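Local coordinates for protein Moesin/ezrin/radixin homolog 2 (Drosophila melanogaster, PDB 7EDR) that probably links membrane proteins to intracellular signalling and the cortical cytoskeleton through its FERM domain, as a member of the merlin and ezrin-radixin-moesin family, at residues Ser112-Asp117 with Leu155-Val160; Ala124-Ala129 with Glu173-Trp178. All blocks are in the same frame, centred on the assembly; numbering follows the deposited sequence.

Contact 1 (Ser112-Asp117 with Leu155-Val160); sequences SILSMD and LLPKGV
Met116 passes obliquely by Pro157 in the helical FERM central domain, its CG 3.8 Å from Pro157 CB, and then carries its sulfur on to the start of helix 158-161. CG stands anti to the carbonyl carbon (chi1 -51°), and a bend at chi3 of 66° turns CE onto the backbone of Gly159. A flexible thioether suits this path, and glycine suits the spot that CE meets, since no CB stands between the backbone and CE. The positive phi of Met116 belongs to a Schellman motif that ends helix 99-114.

Pro157, the N-cap residue of helix 158-161, offers a compact, rigid, apolar ring. Its CG packs near Ile113 O at 3.7 Å, while CD lies 4.2 Å from Leu114 CD1; that same methyl reaches the backbone carbonyl of Leu155. The Ile113 side chain also packs on Tyr194 and Ala198 of helix 187-198.

A water donates to Leu114 O at 2.6 Å and accepts from Lys158 N at 3.0 Å. The one direct hydrogen bond across the segments, Gly159 N to Met116 SD, is weak; the other direct contacts are van der Waals ones, mostly by apolar side chains. Water and sulfur thus serve two amides of a helix start.

Contact 2 (Ala124-Ala129 with Glu173-Trp178); sequences ASVLLA and ERIKTW
Leu127 covers one face of the Trp178 indole, and this CH-pi contact is an aromatic part of the meeting between helices 122-137 and 168-179. Leu127 CB sits 4.1 Å from the centroid of the six-membered ring, only 14° off its normal. Farther along the same side chain, CD1 lies 3.8 Å above the indole plane but displaced toward its rim, close to CE2 and NE1. With CG anti to the backbone N (chi1 171°), the leucine extends over the ring, matching a broad, flat surface with a branched aliphatic one.

The remaining contacts are apolar, and mostly aliphatic. Val126 points toward the partner helix, and its CG1 fits between Ile175 CG1 and Trp178 CE3, 3.9 Å from the latter; it approaches the indole obliquely. A short side chain suits a place where the CA atoms are nearest, Val126 CA to Ile175 CA at 5.8 Å. One turn along, the small Ala129 lets Ile175 lie close: Ala129 CB is 3.9 Å from Ile175 CD1 and also near CG2, so both branches of the isoleucine are used.

No hydrogen bond crosses between the segments. Within 173-178, Thr177 OG1 donates to Glu173 O at 2.6 Å, while Thr177 N reaches that carbonyl from the opposite face of its plane. This turns the threonine's hydroxyl back onto its own helix.

The segment axes approach to 8.8 Å and cross at -59°. Leu127 also packs on Ile197 of helix 187-198, extending the apolar core of the helical FERM central domain, whereas Arg174 makes a salt bridge with an acidic side chain of another protein's chain. The helix pair thus joins the domain's interior to an intermolecular interface.

How the contacts relate
Both contacts lie in the helical central domain of the FERM module, their centres 14 Å apart. Along the chain their segments alternate: 112-117, 124-129, 155-160, then 173-178. Helix 122-137 follows helix 99-114, and helix 168-179 follows helix 158-161, so each contact takes one member of each successive pair. They meet directly where Leu156 and Pro157 of contact 1 pack on Ser125 of contact 2, and Leu156 also touches Ile175. Together they pack helices 99-114 and 122-137 against the later helices 158-161 and 168-179 of the same domain.

Contact 1 (Ser112-Asp117 with Leu155-Val160)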
# COMPACT_ATOMS: atom_id res chain seq x y z
N SER C 112 -14.69 3.86 30.04
CA SER C 112 -16.01 4.05 29.44
C SER C 112 -16.96 2.97 29.89
O SER C 112 -18.11 3.24 30.24
CB SER C 112 -15.91 4.01 27.91
OG SER C 112 -15.52 5.25 27.40
N ILE C 113 -16.49 1.72 29.86
CA ILE C 113 -17.33 0.58 30.17
C ILE C 113 -17.60 0.49 31.67
O ILE C 113 -18.75 0.42 32.10
CB ILE C 113 -16.66 -0.70 29.61
CG1 ILE C 113 -16.66 -0.62 28.07
CG2 ILE C 113 -17.35 -1.93 30.15
CD1 ILE C 113 -15.95 -1.74 27.35
N LEU C 114 -16.54 0.55 32.48
CA LEU C 114 -16.70 0.43 33.93
C LEU C 114 -17.60 1.52 34.49
O LEU C 114 -18.37 1.29 35.42
CB LEU C 114 -15.33 0.48 34.61
CG LEU C 114 -14.75 -0.85 35.06
CD1 LEU C 114 -15.36 -2.03 34.30
CD2 LEU C 114 -13.24 -0.80 34.88
N SER C 115 -17.53 2.73 33.93
CA SER C 115 -18.37 3.84 34.36
C SER C 115 -19.71 3.86 33.65
O SER C 115 -20.54 4.74 33.95
CB SER C 115 -17.64 5.15 34.10
OG SER C 115 -17.72 5.46 32.72
N MET C 116 -19.93 2.95 32.69
CA MET C 116 -21.16 2.81 31.93
C MET C 116 -21.42 3.99 30.99
O MET C 116 -22.57 4.22 30.59
CB MET C 116 -22.37 2.58 32.84
CG MET C 116 -22.15 1.45 33.85
SD MET C 116 -23.39 1.41 35.16
CE MET C 116 -24.85 0.99 34.23
N ASP C 117 -20.39 4.76 30.64
CA ASP C 117 -20.54 5.71 29.54
C ASP C 117 -21.07 5.01 28.30
O ASP C 117 -21.89 5.56 27.57
CB ASP C 117 -19.22 6.41 29.23
CG ASP C 117 -18.78 7.38 30.32
OD1 ASP C 117 -19.59 7.73 31.20
OD2 ASP C 117 -17.60 7.80 30.28
N LEU C 155 -14.32 -4.42 38.97
CA LEU C 155 -14.11 -5.05 37.68
C LEU C 155 -15.37 -5.06 36.84
O LEU C 155 -15.29 -5.23 35.62
CB LEU C 155 -13.60 -6.49 37.87
CG LEU C 155 -12.22 -6.64 38.52
CD1 LEU C 155 -12.03 -8.04 39.07
CD2 LEU C 155 -11.09 -6.33 37.52
N LEU C 156 -16.53 -4.84 37.46
CA LEU C 156 -17.77 -4.92 36.75
C LEU C 156 -18.52 -3.61 36.83
O LEU C 156 -18.48 -2.93 37.87
CB LEU C 156 -18.64 -6.05 37.31
CG LEU C 156 -18.02 -7.44 37.10
CD1 LEU C 156 -18.90 -8.55 37.69
CD2 LEU C 156 -17.74 -7.68 35.60
N PRO C 157 -19.17 -3.19 35.74
CA PRO C 157 -20.09 -2.05 35.83
C PRO C 157 -21.12 -2.27 36.93
O PRO C 157 -21.68 -3.36 37.08
CB PRO C 157 -20.74 -2.02 34.44
CG PRO C 157 -19.86 -2.82 33.56
CD PRO C 157 -19.15 -3.82 34.41
N LYS C 158 -21.40 -1.22 37.70
CA LYS C 158 -22.40 -1.34 38.76
C LYS C 158 -23.76 -1.74 38.21
O LYS C 158 -24.50 -2.47 38.88
CB LYS C 158 -22.50 -0.04 39.55
CG LYS C 158 -23.51 -0.12 40.67
CD LYS C 158 -23.28 0.92 41.75
CE LYS C 158 -24.11 0.59 42.99
NZ LYS C 158 -25.58 0.65 42.69
N GLY C 159 -24.10 -1.31 36.99
CA GLY C 159 -25.34 -1.76 36.38
C GLY C 159 -25.40 -3.25 36.14
O GLY C 159 -26.50 -3.81 36.00
N VAL C 160 -24.25 -3.91 36.05
CA VAL C 160 -24.25 -5.36 35.94
C VAL C 160 -24.56 -5.99 37.29
O VAL C 160 -25.50 -6.78 37.42
CB VAL C 160 -22.91 -5.86 35.37
CG1 VAL C 160 -22.82 -7.39 35.46
CG2 VAL C 160 -22.79 -5.42 33.96
O HOH W 1 -19.85 1.29 37.51

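Contact 2 (Ala124-Ala129 with Glu173-Trp178)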
# COMPACT_ATOMS: atom_id res chain seq x y z
N ALA C 124 -20.69 -10.21 28.80
CA ALA C 124 -19.52 -9.61 28.16
C ALA C 124 -18.64 -8.88 29.17
O ALA C 124 -17.41 -8.93 29.07
CB ALA C 124 -19.96 -8.65 27.05
N SER C 125 -19.25 -8.21 30.16
CA SER C 125 -18.47 -7.54 31.19
C SER C 125 -17.62 -8.52 31.99
O SER C 125 -16.55 -8.14 32.48
CB SER C 125 -19.39 -6.77 32.15
OG SER C 125 -20.21 -7.66 32.90
N VAL C 126 -18.06 -9.77 32.14
CA VAL C 126 -17.22 -10.74 32.83
C VAL C 126 -16.01 -11.08 31.99
O VAL C 126 -14.88 -11.14 32.49
CB VAL C 126 -18.02 -12.01 33.20
CG1 VAL C 126 -17.07 -13.07 33.75
CG2 VAL C 126 -19.08 -11.68 34.22
N LEU C 127 -16.21 -11.31 30.69
CA LEU C 127 -15.08 -11.57 29.80
C LEU C 127 -14.10 -10.40 29.81
O LEU C 127 -12.89 -10.59 30.02
CB LEU C 127 -15.59 -11.83 28.39
CG LEU C 127 -14.53 -11.90 27.28
CD1 LEU C 127 -13.51 -12.95 27.62
CD2 LEU C 127 -15.20 -12.24 26.00
N LEU C 128 -14.60 -9.18 29.62
CA LEU C 128 -13.73 -8.01 29.69
C LEU C 128 -12.99 -7.97 31.02
O LEU C 128 -11.80 -7.62 31.07
CB LEU C 128 -14.56 -6.74 29.49
CG LEU C 128 -15.19 -6.64 28.10
CD1 LEU C 128 -16.08 -5.43 28.02
CD2 LEU C 128 -14.09 -6.58 27.08
N ALA C 129 -13.67 -8.33 32.10
CA ALA C 129 -13.03 -8.28 33.40
C ALA C 129 -11.90 -9.30 33.48
O ALA C 129 -10.82 -8.99 34.00
CB ALA C 129 -14.06 -8.51 34.50
N GLU C 173 -15.53 -15.36 41.33
CA GLU C 173 -15.18 -16.74 40.97
C GLU C 173 -15.38 -17.01 39.49
O GLU C 173 -14.60 -17.75 38.87
CB GLU C 173 -15.99 -17.73 41.81
CG GLU C 173 -15.41 -19.13 41.83
CD GLU C 173 -14.02 -19.19 42.48
OE1 GLU C 173 -13.65 -18.27 43.24
OE2 GLU C 173 -13.30 -20.18 42.21
N ARG C 174 -16.41 -16.41 38.89
CA ARG C 174 -16.63 -16.56 37.46
C ARG C 174 -15.59 -15.80 36.64
O ARG C 174 -15.16 -16.29 35.59
CB ARG C 174 -18.04 -16.13 37.12
CG ARG C 174 -19.04 -17.01 37.81
CD ARG C 174 -20.41 -16.65 37.42
NE ARG C 174 -21.07 -17.81 36.83
CZ ARG C 174 -21.94 -18.55 37.47
NH1 ARG C 174 -22.26 -18.24 38.73
NH2 ARG C 174 -22.51 -19.58 36.86
N ILE C 175 -15.15 -14.63 37.11
CA ILE C 175 -14.05 -13.93 36.45
C ILE C 175 -12.77 -14.76 36.53
O ILE C 175 -12.07 -14.93 35.53
CB ILE C 175 -13.89 -12.54 37.08
CG1 ILE C 175 -15.17 -11.72 36.87
CG2 ILE C 175 -12.66 -11.83 36.54
CD1 ILE C 175 -15.24 -10.45 37.69
N LYS C 176 -12.47 -15.30 37.72
CA LYS C 176 -11.28 -16.12 37.90
C LYS C 176 -11.32 -17.37 37.01
O LYS C 176 -10.29 -17.78 36.46
CB LYS C 176 -11.13 -16.53 39.36
CG LYS C 176 -10.04 -17.58 39.56
CD LYS C 176 -10.03 -18.15 40.97
CE LYS C 176 -8.91 -19.20 41.12
NZ LYS C 176 -8.82 -19.80 42.48
N THR C 177 -12.49 -17.99 36.88
CA THR C 177 -12.59 -19.21 36.10
C THR C 177 -12.30 -18.95 34.62
O THR C 177 -11.64 -19.76 33.95
CB THR C 177 -13.97 -19.83 36.28
OG1 THR C 177 -14.22 -20.00 37.68
CG2 THR C 177 -14.05 -21.18 35.57
N TRP C 178 -12.79 -17.82 34.10
CA TRP C 178 -12.51 -17.46 32.72
C TRP C 178 -11.05 -17.02 32.56
O TRP C 178 -10.38 -17.41 31.60
CB TRP C 178 -13.46 -16.35 32.29
CG TRP C 178 -13.81 -16.44 30.86
CD1 TRP C 178 -13.03 -16.92 29.85
CD2 TRP C 178 -15.05 -16.06 30.27
NE1 TRP C 178 -13.71 -16.85 28.65
CE2 TRP C 178 -14.95 -16.32 28.89
CE3 TRP C 178 -16.24 -15.52 30.77
CZ2 TRP C 178 -15.99 -16.07 28.01
CZ3 TRP C 178 -17.26 -15.27 29.90
CH2 TRP C 178 -17.14 -15.55 28.54